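Local coordinates for protein probable amino acid aminotransferase (Mycobacterium tuberculosis, PDB 6Q1Q) that probably acts as an aminotransferase of the class IV family, its two-domain subunits associating as a pair, at residues Glu47-Arg52 and Arg216-Gln221; Glu88-Leu93 and Ser112-Arg117. One frame throughout, in Å; residues are numbered along the deposited sequence.

How the contacts relate
Both contacts are partly buried, but they do different jobs in the two-domain fold. Contact 1 joins two helices that lie against different sheets, helix 46-59 by strand 31-39 and helix 218-229 by strand 189-195: one threonine packs against a histidine face and an arginine, with a single hydrogen bond to a backbone carbonyl. Contact 2, farther from the chain centre, is backbone work, a single residue pair joined by two hydrogen bonds in the hairpin of strands 89-96 and 106-113; E88 and R92 find salt-bridge partners outside the two segments, R92 in the second subunit. The centres are about 17 Å apart, yet L50 CD2 packs 3.7 Å from L93 CD1.

Contact 1 (Glu47-Arg52 and Arg216-Gln221)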
# COMPACT_ATOMS: atom_id res chain seq x y z
N GLU B 47 15.76 -20.35 2.62
CA GLU B 47 15.49 -20.27 4.05
C GLU B 47 15.49 -18.83 4.55
O GLU B 47 14.60 -18.44 5.31
CB GLU B 47 16.51 -21.10 4.83
CG GLU B 47 16.37 -22.58 4.58
CD GLU B 47 14.95 -23.09 4.81
OE1 GLU B 47 14.38 -22.78 5.88
OE2 GLU B 47 14.42 -23.79 3.93
N ALA B 48 16.47 -18.04 4.13
CA ALA B 48 16.54 -16.65 4.57
C ALA B 48 15.33 -15.85 4.10
O ALA B 48 14.88 -14.94 4.81
CB ALA B 48 17.83 -16.01 4.08
N HIS B 49 14.78 -16.18 2.93
CA HIS B 49 13.58 -15.48 2.46
C HIS B 49 12.34 -15.95 3.21
O HIS B 49 11.45 -15.14 3.50
CB HIS B 49 13.41 -15.67 0.95
CG HIS B 49 14.24 -14.73 0.13
ND1 HIS B 49 15.52 -15.04 -0.29
CD2 HIS B 49 13.97 -13.50 -0.35
CE1 HIS B 49 16.00 -14.03 -0.99
NE2 HIS B 49 15.08 -13.08 -1.05
N LEU B 50 12.26 -17.24 3.53
CA LEU B 50 11.18 -17.72 4.38
C LEU B 50 11.26 -17.12 5.77
O LEU B 50 10.22 -16.90 6.41
CB LEU B 50 11.20 -19.25 4.46
CG LEU B 50 10.81 -20.02 3.20
CD1 LEU B 50 10.76 -21.51 3.50
CD2 LEU B 50 9.47 -19.54 2.66
N GLN B 51 12.47 -16.85 6.26
CA GLN B 51 12.61 -16.23 7.58
C GLN B 51 12.04 -14.82 7.58
O GLN B 51 11.34 -14.42 8.52
CB GLN B 51 14.08 -16.21 8.00
CG GLN B 51 14.73 -17.58 8.18
CD GLN B 51 13.96 -18.51 9.10
OE1 GLN B 51 13.71 -18.19 10.26
NE2 GLN B 51 13.59 -19.68 8.58
N ARG B 52 12.33 -14.04 6.53
CA ARG B 52 11.80 -12.68 6.46
C ARG B 52 10.29 -12.68 6.21
O ARG B 52 9.58 -11.81 6.73
CB ARG B 52 12.53 -11.89 5.38
CG ARG B 52 12.23 -10.40 5.43
CD ARG B 52 13.13 -9.63 4.48
NE ARG B 52 12.80 -9.91 3.09
CZ ARG B 52 13.39 -9.34 2.05
NH1 ARG B 52 14.34 -8.44 2.24
NH2 ARG B 52 13.02 -9.66 0.82
N ARG B 216 14.70 -4.60 5.50
CA ARG B 216 15.98 -5.28 5.59
C ARG B 216 16.18 -6.21 4.41
O ARG B 216 15.28 -6.96 4.03
CB ARG B 216 16.11 -6.03 6.91
CG ARG B 216 16.52 -5.17 8.07
CD ARG B 216 16.29 -5.93 9.35
NE ARG B 216 16.63 -5.19 10.57
CZ ARG B 216 17.89 -5.01 11.01
NH1 ARG B 216 18.15 -4.33 12.12
NH2 ARG B 216 18.90 -5.48 10.32
N GLY B 217 17.37 -6.15 3.83
CA GLY B 217 17.69 -6.87 2.62
C GLY B 217 18.28 -8.25 2.79
O GLY B 217 19.38 -8.41 3.34
N THR B 218 17.55 -9.26 2.33
CA THR B 218 18.07 -10.63 2.38
C THR B 218 19.34 -10.75 1.55
O THR B 218 20.32 -11.36 2.00
CB THR B 218 17.01 -11.61 1.87
OG1 THR B 218 15.75 -11.33 2.50
CG2 THR B 218 17.42 -13.04 2.17
N THR B 219 19.35 -10.18 0.35
CA THR B 219 20.53 -10.25 -0.51
C THR B 219 21.67 -9.41 0.05
O THR B 219 22.84 -9.82 -0.02
CB THR B 219 20.16 -9.80 -1.92
OG1 THR B 219 18.93 -10.40 -2.31
CG2 THR B 219 21.25 -10.21 -2.91
N GLN B 220 21.36 -8.24 0.60
CA GLN B 220 22.40 -7.40 1.19
C GLN B 220 23.06 -8.09 2.39
O GLN B 220 24.28 -8.04 2.55
CB GLN B 220 21.82 -6.05 1.60
CG GLN B 220 22.66 -5.25 2.58
CD GLN B 220 22.27 -5.50 4.03
OE1 GLN B 220 21.08 -5.61 4.35
NE2 GLN B 220 23.26 -5.60 4.90
N GLN B 221 22.25 -8.71 3.25
CA GLN B 221 22.80 -9.42 4.40
C GLN B 221 23.70 -10.57 3.97
O GLN B 221 24.76 -10.79 4.56
CB GLN B 221 21.67 -9.91 5.30
CG GLN B 221 21.36 -8.98 6.45
CD GLN B 221 19.94 -9.10 6.95
OE1 GLN B 221 19.12 -9.82 6.38
NE2 GLN B 221 19.63 -8.38 8.03
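This contact packs the side of one helix against the start of another, across the two halves of the fold: A48, H49 and R52, on one side of helix 46-59, meet T218 at the first turn of helix 218-229 and the backbone leading into it. T218 is the centrepiece. Its CG2, anti to the backbone N, points between A48 CB, 3.6 Å away, and one face of the H49 imidazole. That is a CH-pi contact: CG2 stands 3.8 Å from the H49 ring centroid and 19° off the normal, shifted toward the CE1 rim. The ring has little freedom to turn, because ND1 is hydrogen-bonded to L45 O and NE2 to S255 OG. The T218 hydroxyl goes to R52 instead. OG1 lies over the centre of the guanidinium, 3.1 Å from R52 CZ, a position above the plane that makes it a packing neighbour rather than a hydrogen-bond partner. At the guanidinium's edge, R52 NH1 donates to R216 O in the carbonyl plane, with an N-H...O angle of 142°; the modelled distance between NH1 and O is short at 2.5 Å, and its exact value is doubtful. The R52 chain runs out extended and then bends at chi3 (69°), which brings the NH1 edge of the guanidinium to R216 O, just before the N-cap residue G217. E34 of strand 31-39 takes the R52 NH2 salt bridge and, with L36, touches H49, while S255 ties the helices together a second time by bonding both H49 and T219, and Q220 touches T189 and V191 of strand 189-195.

Contact 2 (Glu88-Leu93 and Ser112-Arg117); sequences EGALRL and SPVPAR
A90 and S112 form an antiparallel hydrogen-bonded pair whose backbones satisfy each other twice. A90 N donates to S112 O at 3.0 Å, nearly in line with the carbonyl, and S112 N returns the bond to A90 O at 2.8 Å, with S112 N tilted 23° from the plane of the A90 carbonyl. Beyond this pair comes P113, whose ring nitrogen has no hydrogen to give. The arrangement belongs to the beta hairpin of strands 89-96 and 106-113 in the five-stranded antiparallel sheet, where the flanking residues G89 and L91 turn their backbone bonds to V38 and L36 of strand 31-39, and R92 pairs with M110. Two residues after S112, V114 has CG1 anti to the backbone N (chi1 166°), which leaves CG2 beside that N, 3.8 Å from E88 O and 4.2 Å from A90 CB. S112 OG passes R92 NH2 at 3.7 Å, too far for a bond; the arginine's NH2 instead makes a salt bridge with E100 of the second subunit. Both carboxylate oxygens of E88 are engaged, OE2 by R39 of strand 31-39 and OE1 by R122 of helix 116-124.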
# COMPACT_ATOMS: atom_id res chain seq x y z
N GLU B 88 16.62 -18.09 -16.07
CA GLU B 88 16.41 -17.73 -14.68
C GLU B 88 14.92 -17.57 -14.40
O GLU B 88 14.12 -17.32 -15.31
CB GLU B 88 17.15 -16.43 -14.34
CG GLU B 88 18.64 -16.59 -14.10
CD GLU B 88 19.32 -15.27 -13.81
OE1 GLU B 88 18.69 -14.21 -14.05
OE2 GLU B 88 20.47 -15.28 -13.33
N GLY B 89 14.55 -17.71 -13.15
CA GLY B 89 13.15 -17.64 -12.76
C GLY B 89 12.92 -16.65 -11.65
O GLY B 89 13.73 -16.52 -10.73
N ALA B 90 11.80 -15.94 -11.74
CA ALA B 90 11.35 -15.03 -10.70
C ALA B 90 10.24 -15.73 -9.92
O ALA B 90 9.13 -15.90 -10.43
CB ALA B 90 10.86 -13.71 -11.29
N LEU B 91 10.54 -16.13 -8.69
CA LEU B 91 9.61 -16.88 -7.86
C LEU B 91 9.12 -15.97 -6.74
O LEU B 91 9.93 -15.31 -6.08
CB LEU B 91 10.28 -18.14 -7.30
CG LEU B 91 9.50 -19.02 -6.31
CD1 LEU B 91 9.89 -20.48 -6.50
CD2 LEU B 91 9.72 -18.59 -4.87
N ARG B 92 7.81 -15.94 -6.54
CA ARG B 92 7.22 -15.10 -5.51
C ARG B 92 6.33 -15.91 -4.59
O ARG B 92 5.63 -16.83 -5.03
CB ARG B 92 6.40 -13.96 -6.13
CG ARG B 92 7.22 -12.75 -6.53
CD ARG B 92 6.37 -11.68 -7.17
NE ARG B 92 5.91 -12.07 -8.50
CZ ARG B 92 5.42 -11.22 -9.40
NH1 ARG B 92 5.33 -9.93 -9.12
NH2 ARG B 92 5.03 -11.67 -10.59
N LEU B 93 6.37 -15.58 -3.30
CA LEU B 93 5.49 -16.15 -2.30
C LEU B 93 4.49 -15.08 -1.90
O LEU B 93 4.88 -13.99 -1.49
CB LEU B 93 6.29 -16.61 -1.08
CG LEU B 93 7.68 -17.20 -1.34
CD1 LEU B 93 8.48 -17.28 -0.06
CD2 LEU B 93 7.55 -18.57 -1.98
N SER B 112 7.55 -16.80 -12.57
CA SER B 112 7.28 -16.12 -13.83
C SER B 112 8.61 -15.79 -14.50
O SER B 112 9.66 -15.89 -13.86
CB SER B 112 6.45 -14.87 -13.59
OG SER B 112 7.04 -14.04 -12.61
N PRO B 113 8.62 -15.41 -15.78
CA PRO B 113 9.89 -15.03 -16.41
C PRO B 113 10.50 -13.79 -15.77
O PRO B 113 9.80 -12.95 -15.19
CB PRO B 113 9.50 -14.76 -17.87
CG PRO B 113 8.22 -15.49 -18.07
CD PRO B 113 7.52 -15.45 -16.75
N VAL B 114 11.82 -13.70 -15.87
CA VAL B 114 12.54 -12.53 -15.35
C VAL B 114 12.40 -11.39 -16.36
O VAL B 114 12.66 -11.60 -17.56
CB VAL B 114 14.00 -12.88 -15.10
CG1 VAL B 114 14.82 -11.61 -14.90
CG2 VAL B 114 14.13 -13.79 -13.90
N PRO B 115 12.00 -10.20 -15.93
CA PRO B 115 11.78 -9.10 -16.88
C PRO B 115 13.07 -8.73 -17.61
O PRO B 115 14.18 -8.91 -17.11
CB PRO B 115 11.29 -7.95 -16.00
CG PRO B 115 10.76 -8.61 -14.77
CD PRO B 115 11.61 -9.82 -14.56
N ALA B 116 12.89 -8.18 -18.82
CA ALA B 116 14.03 -7.78 -19.64
C ALA B 116 14.82 -6.64 -18.99
O ALA B 116 16.01 -6.48 -19.28
CB ALA B 116 13.56 -7.36 -21.03
N ARG B 117 14.18 -5.84 -18.15
CA ARG B 117 14.88 -4.76 -17.46
C ARG B 117 16.03 -5.28 -16.60
O ARG B 117 17.04 -4.58 -16.43
CB ARG B 117 13.88 -3.96 -16.61
CG ARG B 117 14.50 -3.14 -15.49
CD ARG B 117 13.43 -2.55 -14.58
NE ARG B 117 12.61 -3.59 -13.95
CZ ARG B 117 12.93 -4.22 -12.83
NH1 ARG B 117 12.12 -5.14 -12.34
NH2 ARG B 117 14.07 -3.94 -12.21